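Local coordinates for protein Xaa-Pro dipeptidase (Pyrococcus horikoshii, PDB 1WY2) that probably cleaves dipeptides that carry a C-terminal proline after a nonpolar residue, as a homodimeric, cobalt-dependent metallopeptidase of the M24B family, at residues Q248-A251 / V252-A255; R269-I272 / A273-Y277; Y61-A64 / K65-S68; L97-G100 / F101-L105; K166-Y169 / L170-M173. All blocks are in the same frame, centred on the assembly; numbering follows the deposited sequence.

Contact 1 (Q248-A251 / V252-A255); sequences QKKA and VESA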
loop_
_atom_site.group_PDB
_atom_site.type_symbol
_atom_site.label_atom_id
_atom_site.label_comp_id
_atom_site.label_asym_id
_atom_site.label_seq_id
_atom_site.Cartn_x
_atom_site.Cartn_y
_atom_site.Cartn_z
ATOM N N GLN A 248 -0.249 29.843 -0.774
ATOM C CA GLN A 248 -0.244 28.868 -1.860
ATOM C C GLN A 248 -0.043 29.573 -3.201
ATOM O O GLN A 248 0.769 29.145 -4.020
ATOM C CB GLN A 248 -1.558 28.075 -1.861
ATOM C CG GLN A 248 -1.498 26.714 -2.574
ATOM C CD GLN A 248 -1.855 26.788 -4.047
ATOM O OE1 GLN A 248 -2.280 27.826 -4.545
ATOM N NE2 GLN A 248 -1.699 25.673 -4.748
ATOM N N LYS A 249 -0.775 30.660 -3.418
ATOM C CA LYS A 249 -0.656 31.403 -4.669
ATOM C C LYS A 249 0.755 31.943 -4.874
ATOM O O LYS A 249 1.312 31.844 -5.969
ATOM C CB LYS A 249 -1.655 32.560 -4.702
ATOM C CG LYS A 249 -3.088 32.137 -4.967
ATOM C CD LYS A 249 -4.016 33.345 -4.986
ATOM C CE LYS A 249 -3.587 34.358 -6.042
ATOM N NZ LYS A 249 -4.416 35.596 -5.994
ATOM N N LYS A 250 1.330 32.509 -3.817
ATOM C CA LYS A 250 2.675 33.067 -3.893
ATOM C C LYS A 250 3.703 31.977 -4.194
ATOM O O LYS A 250 4.601 32.174 -5.013
ATOM C CB LYS A 250 3.030 33.768 -2.579
ATOM C CG LYS A 250 4.363 34.509 -2.604
ATOM C CD LYS A 250 4.340 35.647 -3.613
ATOM C CE LYS A 250 5.641 36.430 -3.591
ATOM N NZ LYS A 250 5.618 37.558 -4.564
ATOM N N ALA A 251 3.565 30.826 -3.542
ATOM C CA ALA A 251 4.497 29.727 -3.765
ATOM C C ALA A 251 4.417 29.228 -5.204
ATOM O O ALA A 251 5.442 29.011 -5.844
ATOM C CB ALA A 251 4.214 28.587 -2.793
ATOM N N VAL A 252 3.204 29.045 -5.715
ATOM C CA VAL A 252 3.045 28.579 -7.090
ATOM C C VAL A 252 3.683 29.577 -8.058
ATOM O O VAL A 252 4.379 29.189 -8.997
ATOM C CB VAL A 252 1.555 28.404 -7.466
ATOM C CG1 VAL A 252 1.431 28.075 -8.946
ATOM C CG2 VAL A 252 0.928 27.285 -6.630
ATOM N N GLU A 253 3.447 30.864 -7.821
ATOM C CA GLU A 253 4.002 31.916 -8.673
ATOM C C GLU A 253 5.526 32.000 -8.587
ATOM O O GLU A 253 6.178 32.491 -9.513
ATOM C CB GLU A 253 3.403 33.276 -8.293
ATOM C CG GLU A 253 1.902 33.387 -8.516
ATOM C CD GLU A 253 1.300 34.637 -7.891
ATOM O OE1 GLU A 253 0.075 34.850 -8.043
ATOM O OE2 GLU A 253 2.041 35.406 -7.239
ATOM N N SER A 254 6.087 31.522 -7.480
ATOM C CA SER A 254 7.531 31.552 -7.262
ATOM C C SER A 254 8.249 30.297 -7.754
ATOM O O SER A 254 9.476 30.285 -7.878
ATOM C CB SER A 254 7.827 31.746 -5.772
ATOM O OG SER A 254 7.258 32.951 -5.290
ATOM N N ALA A 255 7.488 29.239 -8.019
ATOM C CA ALA A 255 8.063 27.983 -8.487
ATOM C C ALA A 255 8.630 28.129 -9.894
ATOM O O ALA A 255 7.902 28.426 -10.841
ATOM C CB ALA A 255 7.008 26.884 -8.459
HETATM O O HOH W 1 4.855 36.495 -7.363
#
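The carbonyl oxygen of Lys-250 is gripped twice by Ser-254, one helical turn on. The hydroxyl gives the shorter bond, OG to Lys-250 O at 2.8 Å, and comes in above the carbonyl plane, 36° out of it. The backbone N of Ser-254 also reaches that oxygen, but its N-H is badly bent at 127° and the bond is weak. With chi1 at -59° OG lies beside its own backbone N and opposite the carbonyl carbon, which turns the hydroxyl back along the helix instead of outward. An alanine here would lose the hydroxyl and is likely to leave Lys-250 O with little more than that weak backbone bond, just where the helix is ending. Ala-251 O has only weak bonds across the turn, from the N atoms of Ser-254 and Ala-255; Ala-255 is the first residue to leave helical angles. A turn earlier the ladder is sound, with Val-252 N to Gln-248 O at 3.0 Å and nearly straight. Beside that bond, CG2 of Val-252 packs against the amide of Gln-248, 3.6 Å from NE2; the amide itself is held by Asp-331 and Arg-348 close to the metal site. On the solvent side one water joins Glu-253 OE2, to which it donates at 3.0 Å, and Lys-250 NZ, from which it accepts. The chemistry is that of a helix C-terminus with bent last bonds, where the serine hydroxyl probably compensates for the weak backbone bond to Lys-250 O; Lys-250 and Glu-253 are linked through water, and their opposite charges probably still attract.

Contact 2 (R269-I272 / A273-Y277); sequences RNII and AEYGY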
loop_
_atom_site.group_PDB
_atom_site.type_symbol
_atom_site.label_atom_id
_atom_site.label_comp_id
_atom_site.label_asym_id
_atom_site.label_seq_id
_atom_site.Cartn_x
_atom_site.Cartn_y
_atom_site.Cartn_z
ATOM N N ARG A 269 6.130 29.398 3.900
ATOM C CA ARG A 269 6.292 29.350 5.348
ATOM C C ARG A 269 6.481 30.724 5.977
ATOM O O ARG A 269 5.931 30.995 7.043
ATOM C CB ARG A 269 7.462 28.434 5.722
ATOM C CG ARG A 269 7.464 27.998 7.187
ATOM C CD ARG A 269 8.436 26.849 7.410
ATOM N NE ARG A 269 8.118 25.711 6.547
ATOM C CZ ARG A 269 7.159 24.820 6.792
ATOM N NH1 ARG A 269 6.416 24.917 7.887
ATOM N NH2 ARG A 269 6.928 23.844 5.923
ATOM N N ASN A 270 7.246 31.593 5.321
ATOM C CA ASN A 270 7.473 32.935 5.854
ATOM C C ASN A 270 6.186 33.758 5.877
ATOM O O ASN A 270 5.969 34.553 6.792
ATOM C CB ASN A 270 8.551 33.670 5.046
ATOM C CG ASN A 270 9.943 33.096 5.270
ATOM O OD1 ASN A 270 10.217 32.483 6.302
ATOM N ND2 ASN A 270 10.831 33.307 4.307
ATOM N N ILE A 271 5.337 33.564 4.872
ATOM C CA ILE A 271 4.066 34.276 4.794
ATOM C C ILE A 271 3.181 33.872 5.967
ATOM O O ILE A 271 2.634 34.724 6.671
ATOM C CB ILE A 271 3.332 33.965 3.464
ATOM C CG1 ILE A 271 4.020 34.704 2.314
ATOM C CG2 ILE A 271 1.864 34.359 3.561
ATOM C CD1 ILE A 271 3.497 34.343 0.941
ATOM N N ILE A 272 3.048 32.568 6.182
ATOM C CA ILE A 272 2.227 32.067 7.276
ATOM C C ILE A 272 2.819 32.437 8.638
ATOM O O ILE A 272 2.085 32.740 9.576
ATOM C CB ILE A 272 2.052 30.530 7.170
ATOM C CG1 ILE A 272 1.237 30.204 5.912
ATOM C CG2 ILE A 272 1.347 29.988 8.409
ATOM C CD1 ILE A 272 1.057 28.720 5.644
ATOM N N ALA A 273 4.144 32.427 8.740
ATOM C CA ALA A 273 4.807 32.767 9.995
ATOM C C ALA A 273 4.618 34.244 10.336
ATOM O O ALA A 273 4.473 34.601 11.506
ATOM C CB ALA A 273 6.292 32.430 9.915
ATOM N N GLU A 274 4.618 35.099 9.316
ATOM C CA GLU A 274 4.436 36.534 9.526
ATOM C C GLU A 274 3.081 36.840 10.155
ATOM O O GLU A 274 2.935 37.816 10.894
ATOM C CB GLU A 274 4.567 37.295 8.203
ATOM C CG GLU A 274 5.989 37.427 7.692
ATOM C CD GLU A 274 6.086 38.327 6.473
ATOM O OE1 GLU A 274 5.512 37.974 5.420
ATOM O OE2 GLU A 274 6.734 39.391 6.569
ATOM N N TYR A 275 2.084 36.013 9.851
ATOM C CA TYR A 275 0.757 36.206 10.416
ATOM C C TYR A 275 0.675 35.596 11.814
ATOM O O TYR A 275 -0.347 35.711 12.483
ATOM C CB TYR A 275 -0.320 35.581 9.522
ATOM C CG TYR A 275 -0.632 36.370 8.267
ATOM C CD1 TYR A 275 -0.077 36.016 7.037
ATOM C CD2 TYR A 275 -1.482 37.473 8.313
ATOM C CE1 TYR A 275 -0.366 36.742 5.879
ATOM C CE2 TYR A 275 -1.774 38.207 7.162
ATOM C CZ TYR A 275 -1.214 37.836 5.951
ATOM O OH TYR A 275 -1.512 38.549 4.812
ATOM N N GLY A 276 1.754 34.945 12.244
ATOM C CA GLY A 276 1.787 34.342 13.566
ATOM C C GLY A 276 1.250 32.926 13.656
ATOM O O GLY A 276 1.031 32.414 14.756
ATOM N N TYR A 277 1.049 32.286 12.506
ATOM C CA TYR A 277 0.525 30.921 12.457
ATOM C C TYR A 277 1.589 29.877 12.114
ATOM O O TYR A 277 1.261 28.734 11.789
ATOM C CB TYR A 277 -0.601 30.837 11.422
ATOM C CG TYR A 277 -1.916 31.438 11.870
ATOM C CD1 TYR A 277 -2.742 30.761 12.768
ATOM C CD2 TYR A 277 -2.335 32.680 11.398
ATOM C CE1 TYR A 277 -3.958 31.304 13.182
ATOM C CE2 TYR A 277 -3.554 33.237 11.809
ATOM C CZ TYR A 277 -4.356 32.542 12.700
ATOM O OH TYR A 277 -5.558 33.077 13.109
#
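Ile-272 and Tyr-277 meet across the end of a helix, bonded through the backbone and packed through their side chains. Among the backbone bonds, Tyr-277 N reaches back to Ile-272 O at 3.1 Å, and Gly-276 N to Ala-273 O at 2.8 Å. With Gly-276 at a phi of 87°, this is a Schellman motif; a side chain there would press on the preceding carbonyl. Tyr-275 N has only weak bonds, to Ile-271 O and Ile-272 O. The apolar contacts are two. CG2 of Ile-272 sits 3.7 Å from CB of Tyr-277, the side chains crossing at about a right angle. Ile-271 and Tyr-275 run side by side the same way, with Ile-271 CG2 4.0 Å from Tyr-275 CE1. The Tyr-275 ring also turns its edge to a carbonyl, CD1 lying 3.0 Å from Ile-271 O near the ring plane, because chi1 of -75° folds the ring back beside its own backbone N. Both phenols bond to helix 235-254, Tyr-275 OH to Glu-246 and Tyr-277 OH to Glu-239. Helix 261-274 thus ends against its predecessor, while Ile-272 and Tyr-277 face strand 312-321 through Ile-319.

Contact 3 (Y61-A64 / K65-S68); sequences YEMA and KEES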
loop_
_atom_site.group_PDB
_atom_site.type_symbol
_atom_site.label_atom_id
_atom_site.label_comp_id
_atom_site.label_asym_id
_atom_site.label_seq_id
_atom_site.Cartn_x
_atom_site.Cartn_y
_atom_site.Cartn_z
ATOM N N TYR A 61 5.402 -15.018 -14.870
ATOM C CA TYR A 61 6.139 -15.158 -16.120
ATOM C C TYR A 61 5.407 -14.749 -17.395
ATOM O O TYR A 61 5.862 -13.866 -18.120
ATOM C CB TYR A 61 6.634 -16.595 -16.274
ATOM C CG TYR A 61 7.495 -16.798 -17.498
ATOM C CD1 TYR A 61 8.733 -16.163 -17.613
ATOM C CD2 TYR A 61 7.066 -17.603 -18.552
ATOM C CE1 TYR A 61 9.522 -16.325 -18.749
ATOM C CE2 TYR A 61 7.846 -17.771 -19.693
ATOM C CZ TYR A 61 9.072 -17.129 -19.785
ATOM O OH TYR A 61 9.843 -17.286 -20.916
ATOM N N GLU A 62 4.282 -15.397 -17.676
ATOM C CA GLU A 62 3.526 -15.103 -18.887
ATOM C C GLU A 62 3.196 -13.628 -19.101
ATOM O O GLU A 62 3.398 -13.096 -20.193
ATOM C CB GLU A 62 2.241 -15.932 -18.917
ATOM C CG GLU A 62 2.483 -17.429 -19.063
ATOM C CD GLU A 62 3.333 -17.768 -20.279
ATOM O OE1 GLU A 62 2.945 -17.390 -21.406
ATOM O OE2 GLU A 62 4.390 -18.413 -20.107
ATOM N N MET A 63 2.689 -12.967 -18.067
ATOM C CA MET A 63 2.337 -11.559 -18.183
ATOM C C MET A 63 3.579 -10.682 -18.308
ATOM O O MET A 63 3.598 -9.734 -19.093
ATOM C CB MET A 63 1.511 -11.116 -16.972
ATOM C CG MET A 63 1.010 -9.685 -17.064
ATOM S SD MET A 63 0.069 -9.394 -18.579
ATOM C CE MET A 63 -1.497 -10.175 -18.157
ATOM N N ALA A 64 4.611 -11.005 -17.535
ATOM C CA ALA A 64 5.855 -10.242 -17.567
ATOM C C ALA A 64 6.470 -10.332 -18.957
ATOM O O ALA A 64 6.910 -9.331 -19.525
ATOM C CB ALA A 64 6.828 -10.785 -16.523
ATOM N N LYS A 65 6.490 -11.545 -19.499
ATOM C CA LYS A 65 7.038 -11.800 -20.824
ATOM C C LYS A 65 6.344 -10.935 -21.872
ATOM O O LYS A 65 6.959 -10.508 -22.849
ATOM C CB LYS A 65 6.860 -13.281 -21.175
ATOM C CG LYS A 65 7.261 -13.661 -22.590
ATOM C CD LYS A 65 6.953 -15.129 -22.857
ATOM C CE LYS A 65 7.242 -15.506 -24.302
ATOM N NZ LYS A 65 6.897 -16.929 -24.583
ATOM N N GLU A 66 5.062 -10.669 -21.654
ATOM C CA GLU A 66 4.272 -9.874 -22.583
ATOM C C GLU A 66 4.447 -8.359 -22.457
ATOM O O GLU A 66 4.330 -7.638 -23.450
ATOM C CB GLU A 66 2.790 -10.221 -22.416
ATOM C CG GLU A 66 1.859 -9.496 -23.374
ATOM C CD GLU A 66 0.398 -9.799 -23.099
ATOM O OE1 GLU A 66 0.032 -10.994 -23.066
ATOM O OE2 GLU A 66 -0.387 -8.842 -22.918
ATOM N N GLU A 67 4.738 -7.874 -21.253
ATOM C CA GLU A 67 4.875 -6.433 -21.037
ATOM C C GLU A 67 6.298 -5.901 -20.881
ATOM O O GLU A 67 6.541 -4.713 -21.090
ATOM C CB GLU A 67 4.057 -6.022 -19.809
ATOM C CG GLU A 67 2.659 -6.620 -19.783
ATOM C CD GLU A 67 1.824 -6.118 -18.623
ATOM O OE1 GLU A 67 2.300 -6.168 -17.469
ATOM O OE2 GLU A 67 0.681 -5.679 -18.867
ATOM N N SER A 68 7.232 -6.771 -20.516
ATOM C CA SER A 68 8.619 -6.362 -20.312
ATOM C C SER A 68 9.398 -6.072 -21.591
ATOM O O SER A 68 9.280 -6.798 -22.578
ATOM C CB SER A 68 9.363 -7.432 -19.511
ATOM O OG SER A 68 10.722 -7.069 -19.322
#
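Met-63 and Glu-67 make the closest side-chain contact of this turn. The sulfur SD of Met-63 lies 3.7 Å from the carboxylate carbon CD of Glu-67, and the methionine CG is 3.8 Å from OE1 of Glu-67, so the acid crosses the thioether at a slant. CG starts out opposite the backbone N (chi1 -176°), and a bend at chi2 (55°) then brings SD over to the Glu-67 carboxylate. On another flank the Lys-65 chain, extended throughout, runs back past the Tyr-61 ring, its CD reaching the phenol OH at 4.1 Å; this is a loose van der Waals touch that comes in obliquely. Lys-65 NZ stands 5.1 Å from Glu-62 OE1, a separation at which the opposite charges may attract, though it is not a salt bridge. These side chains are positioned by the helix ladder. Lys-65 N to Tyr-61 O is short and nearly straight at 2.8 Å, whereas Glu-66 N to Glu-62 O is stretched to 3.3 Å. The last bond, Ser-68 N to Ala-64 O at 2.8 Å, is sound again, although Ser-68 has already left helical angles; its OG bonds to the carbonyl of Ile-70, on the way to strand 72-75. Helix 58-67 is the crossover of a beta-alpha-beta unit in the N-terminal domain. Ala-64 on its inner face packs against Val-56 of strand 51-57 and Val-72 of strand 72-75, while Tyr-61 lies against Val-72 and Lys-74.

Contact 4 (L97-G100 / F101-L105); sequences LPYG and FIEEL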
loop_
_atom_site.group_PDB
_atom_site.type_symbol
_atom_site.label_atom_id
_atom_site.label_comp_id
_atom_site.label_asym_id
_atom_site.label_seq_id
_atom_site.Cartn_x
_atom_site.Cartn_y
_atom_site.Cartn_z
ATOM N N LEU A 97 15.093 -1.638 -0.168
ATOM C CA LEU A 97 15.285 -3.080 -0.011
ATOM C C LEU A 97 15.293 -3.449 1.470
ATOM O O LEU A 97 16.083 -2.917 2.248
ATOM C CB LEU A 97 16.589 -3.524 -0.675
ATOM C CG LEU A 97 16.594 -4.995 -1.100
ATOM C CD1 LEU A 97 15.497 -5.224 -2.136
ATOM C CD2 LEU A 97 17.957 -5.368 -1.668
ATOM N N PRO A 98 14.408 -4.376 1.874
ATOM C CA PRO A 98 14.301 -4.817 3.270
ATOM C C PRO A 98 15.465 -5.624 3.851
ATOM O O PRO A 98 16.155 -6.368 3.150
ATOM C CB PRO A 98 12.980 -5.585 3.281
ATOM C CG PRO A 98 12.926 -6.179 1.908
ATOM C CD PRO A 98 13.386 -5.029 1.033
ATOM N N TYR A 99 15.660 -5.459 5.156
ATOM C CA TYR A 99 16.719 -6.128 5.908
ATOM C C TYR A 99 16.767 -7.640 5.684
ATOM O O TYR A 99 17.824 -8.197 5.389
ATOM C CB TYR A 99 16.531 -5.836 7.403
ATOM C CG TYR A 99 17.553 -6.492 8.302
ATOM C CD1 TYR A 99 18.873 -6.047 8.330
ATOM C CD2 TYR A 99 17.198 -7.561 9.123
ATOM C CE1 TYR A 99 19.816 -6.651 9.155
ATOM C CE2 TYR A 99 18.134 -8.171 9.952
ATOM C CZ TYR A 99 19.438 -7.712 9.964
ATOM O OH TYR A 99 20.362 -8.308 10.792
ATOM N N GLY A 100 15.620 -8.293 5.830
ATOM C CA GLY A 100 15.552 -9.734 5.661
ATOM C C GLY A 100 16.055 -10.222 4.317
ATOM O O GLY A 100 16.763 -11.227 4.235
ATOM N N PHE A 101 15.692 -9.505 3.261
ATOM C CA PHE A 101 16.107 -9.874 1.914
ATOM C C PHE A 101 17.612 -9.696 1.743
ATOM O O PHE A 101 18.277 -10.529 1.125
ATOM C CB PHE A 101 15.361 -9.022 0.887
ATOM C CG PHE A 101 15.546 -9.483 -0.526
ATOM C CD1 PHE A 101 14.987 -10.683 -0.957
ATOM C CD2 PHE A 101 16.292 -8.730 -1.426
ATOM C CE1 PHE A 101 15.169 -11.125 -2.265
ATOM C CE2 PHE A 101 16.479 -9.165 -2.736
ATOM C CZ PHE A 101 15.917 -10.364 -3.155
ATOM N N ILE A 102 18.147 -8.609 2.293
ATOM C CA ILE A 102 19.575 -8.335 2.203
ATOM C C ILE A 102 20.388 -9.410 2.918
ATOM O O ILE A 102 21.465 -9.792 2.458
ATOM C CB ILE A 102 19.919 -6.961 2.805
ATOM C CG1 ILE A 102 19.297 -5.856 1.943
ATOM C CG2 ILE A 102 21.428 -6.794 2.899
ATOM C CD1 ILE A 102 19.493 -4.464 2.486
ATOM N N GLU A 103 19.877 -9.895 4.044
ATOM C CA GLU A 103 20.579 -10.937 4.785
ATOM C C GLU A 103 20.634 -12.210 3.947
ATOM O O GLU A 103 21.622 -12.943 3.985
ATOM C CB GLU A 103 19.887 -11.204 6.123
ATOM C CG GLU A 103 20.062 -10.080 7.134
ATOM C CD GLU A 103 21.523 -9.750 7.389
ATOM O OE1 GLU A 103 22.283 -10.658 7.792
ATOM O OE2 GLU A 103 21.915 -8.582 7.188
ATOM N N GLU A 104 19.571 -12.466 3.193
ATOM C CA GLU A 104 19.516 -13.635 2.321
ATOM C C GLU A 104 20.600 -13.517 1.254
ATOM O O GLU A 104 21.347 -14.461 1.004
ATOM C CB GLU A 104 18.147 -13.731 1.640
ATOM C CG GLU A 104 17.031 -14.263 2.522
ATOM C CD GLU A 104 17.164 -15.750 2.792
ATOM O OE1 GLU A 104 18.169 -16.158 3.415
ATOM O OE2 GLU A 104 16.265 -16.511 2.376
ATOM N N LEU A 105 20.677 -12.348 0.625
ATOM C CA LEU A 105 21.665 -12.100 -0.419
ATOM C C LEU A 105 23.084 -12.314 0.102
ATOM O O LEU A 105 23.944 -12.833 -0.608
ATOM C CB LEU A 105 21.513 -10.671 -0.952
ATOM C CG LEU A 105 20.198 -10.343 -1.666
ATOM C CD1 LEU A 105 20.102 -8.842 -1.909
ATOM C CD2 LEU A 105 20.121 -11.102 -2.980
#
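Leu-97, just ahead of the helix, drives its two methyls into the first turns and forms the apolar centre. CD1 sits 3.7 Å from CD2 of Phe-101, approaching the ring obliquely, while CD2 of the leucine meets the same ring at its edge, in plane. The latter methyl is shared: it also lies 3.9 Å from CG1 of Ile-102 and 4.1 Å from CD1 of Leu-105. Phe-101 has its CG opposite the backbone N (chi1 -170°), which swings the ring back toward Leu-97; the ring also meets that of Tyr-44, the planes almost parallel. Pro-98, at the N-cap position, closes this patch with CG 3.9 Å from CB of Phe-101, and its carbonyl takes a straight bond from Ile-102 N at 3.1 Å.

Further out, the aliphatic part of Glu-103 lies over one face of the Tyr-99 ring. Its CG is 3.9 Å from the ring centroid and only 17° off the normal, a CH-pi contact offset toward the rim. The carboxylate follows the ring, its plane 26° from that of the phenol, with Glu-103 OE2 3.5 Å from Tyr-99 CE1; this puts the charged end of the acid at the polar edge, where Lys-106 makes a long, weak ion pair with it. Tyr-99 also packs on Ile-102 of the second subunit, and the backbones of Leu-97, Tyr-99 and Gly-100 hydrogen-bond to that subunit. This is the start of the crossover helix, with a proline at the N-cap position, in a beta-alpha-beta unit (90-93, 99-108, 113-116) of the creatinase/prolidase N-terminal domain.

Contact 5 (K166-Y169 / L170-M173); sequences KVEY and LMKM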
loop_
_atom_site.group_PDB
_atom_site.type_symbol
_atom_site.label_atom_id
_atom_site.label_comp_id
_atom_site.label_asym_id
_atom_site.label_seq_id
_atom_site.Cartn_x
_atom_site.Cartn_y
_atom_site.Cartn_z
ATOM N N LYS A 166 -18.336 7.882 -2.826
ATOM C CA LYS A 166 -18.917 8.375 -4.068
ATOM C C LYS A 166 -17.880 8.906 -5.056
ATOM O O LYS A 166 -17.944 8.599 -6.246
ATOM C CB LYS A 166 -19.943 9.472 -3.764
ATOM C CG LYS A 166 -20.685 10.013 -4.982
ATOM C CD LYS A 166 -21.654 8.990 -5.557
ATOM C CE LYS A 166 -22.454 9.574 -6.713
ATOM N NZ LYS A 166 -23.258 10.760 -6.292
ATOM N N VAL A 167 -16.924 9.697 -4.575
ATOM C CA VAL A 167 -15.925 10.257 -5.479
ATOM C C VAL A 167 -14.880 9.239 -5.910
ATOM O O VAL A 167 -14.294 9.368 -6.981
ATOM C CB VAL A 167 -15.227 11.501 -4.868
ATOM C CG1 VAL A 167 -16.273 12.531 -4.476
ATOM C CG2 VAL A 167 -14.377 11.108 -3.682
ATOM N N GLU A 168 -14.645 8.223 -5.089
ATOM C CA GLU A 168 -13.676 7.204 -5.467
ATOM C C GLU A 168 -14.296 6.348 -6.565
ATOM O O GLU A 168 -13.598 5.861 -7.453
ATOM C CB GLU A 168 -13.275 6.367 -4.252
ATOM C CG GLU A 168 -12.461 7.189 -3.243
ATOM C CD GLU A 168 -12.044 6.409 -2.016
ATOM O OE1 GLU A 168 -12.701 5.394 -1.702
ATOM O OE2 GLU A 168 -11.066 6.828 -1.351
ATOM N N TYR A 169 -15.613 6.176 -6.506
ATOM C CA TYR A 169 -16.322 5.418 -7.529
ATOM C C TYR A 169 -16.255 6.222 -8.824
ATOM O O TYR A 169 -16.009 5.673 -9.893
ATOM C CB TYR A 169 -17.782 5.195 -7.117
ATOM C CG TYR A 169 -18.650 4.586 -8.200
ATOM C CD1 TYR A 169 -19.384 5.395 -9.069
ATOM C CD2 TYR A 169 -18.728 3.204 -8.363
ATOM C CE1 TYR A 169 -20.180 4.840 -10.075
ATOM C CE2 TYR A 169 -19.518 2.640 -9.366
ATOM C CZ TYR A 169 -20.241 3.465 -10.217
ATOM O OH TYR A 169 -21.023 2.907 -11.205
ATOM N N LEU A 170 -16.464 7.532 -8.721
ATOM C CA LEU A 170 -16.414 8.396 -9.895
ATOM C C LEU A 170 -15.043 8.343 -10.564
ATOM O O LEU A 170 -14.948 8.277 -11.792
ATOM C CB LEU A 170 -16.744 9.845 -9.510
ATOM C CG LEU A 170 -16.652 10.868 -10.648
ATOM C CD1 LEU A 170 -17.751 10.596 -11.670
ATOM C CD2 LEU A 170 -16.780 12.279 -10.093
ATOM N N MET A 171 -13.981 8.364 -9.764
ATOM C CA MET A 171 -12.634 8.321 -10.325
ATOM C C MET A 171 -12.413 7.032 -11.113
ATOM O O MET A 171 -11.857 7.054 -12.210
ATOM C CB MET A 171 -11.580 8.448 -9.221
ATOM C CG MET A 171 -11.480 9.849 -8.622
ATOM S SD MET A 171 -9.921 10.151 -7.731
ATOM C CE MET A 171 -10.293 9.400 -6.134
ATOM N N LYS A 172 -12.857 5.914 -10.554
ATOM C CA LYS A 172 -12.698 4.623 -11.217
ATOM C C LYS A 172 -13.490 4.564 -12.516
ATOM O O LYS A 172 -13.014 4.030 -13.522
ATOM C CB LYS A 172 -13.159 3.498 -10.291
ATOM C CG LYS A 172 -12.309 3.347 -9.052
ATOM C CD LYS A 172 -12.974 2.439 -8.031
ATOM C CE LYS A 172 -12.283 2.549 -6.683
ATOM N NZ LYS A 172 -12.957 1.730 -5.637
ATOM N N MET A 173 -14.695 5.116 -12.503
ATOM C CA MET A 173 -15.522 5.090 -13.698
ATOM C C MET A 173 -15.008 6.059 -14.753
ATOM O O MET A 173 -15.456 6.034 -15.900
ATOM C CB MET A 173 -16.979 5.382 -13.334
ATOM C CG MET A 173 -17.593 4.311 -12.431
ATOM S SD MET A 173 -17.684 2.652 -13.180
ATOM C CE MET A 173 -16.037 2.042 -12.965
HETATM O O HOH W 2 -13.731 3.083 -2.542
#
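A Met-aromatic pair on helix 160-173 of the M24 metallopeptidase domain joins Tyr-169 to Met-173, one turn on, at the dimer interface. Met-173 lays CG over one face of the phenol, 3.7 Å from the ring centroid and 21° off the normal, a CH-pi contact displaced toward CE1. The sulfur comes in more obliquely, SD lying 4.5 Å from the centroid of the Tyr-169 ring, near its hydroxyl end. In the methionine, chi1 of -64° sets CG over the ring, opposite the carbonyl carbon, and the bend at chi2 (-63°) keeps SD by the hydroxyl end. An alanine in place of Tyr-169 would remove this face and is likely to set the Met-173 side chain free to turn, opening a gap toward Ala-165 of the second subunit, on which both side chains pack. Beneath, the ladder is regular, with Met-173 N bonded to Tyr-169 O at 3.0 Å. Inward, Met-171 packs on Ile-142 and Ala-146 of helix 130-153. On another side, Glu-168 OE1 makes a salt bridge with Lys-172 NZ of the second subunit, and Lys-172 NZ with Glu-168 OE1 of that subunit, while Thr-183 of the same chain holds Glu-168 OE2. One water also links the two within the subunit, donating to Glu-168 OE1 at 2.7 Å and accepting a weak, long bond from Lys-172 NZ at 3.5 Å.

How the contacts relate
From the N terminus the order is contact 3, contact 4, contact 5, contact 1, contact 2. Each joins neighbouring turns of one helix or its end, so none closes a long loop, and they follow in series without nesting or crossing. Contacts 3 and 4 belong to two crossover helices of the N-terminal domain, their centres about 26 Å apart; the other three lie in the metallopeptidase domain. Of these, contacts 1 and 2 touch: successive helices 235-254 and 261-274 pack together where Lys-250 CB meets Ile-271 CD1 at 3.6 Å. Contact 5 stands about 30 Å from contact 1, centre to centre. Contacts 4 and 5 both reach the second subunit, so each domain contributes to the dimer.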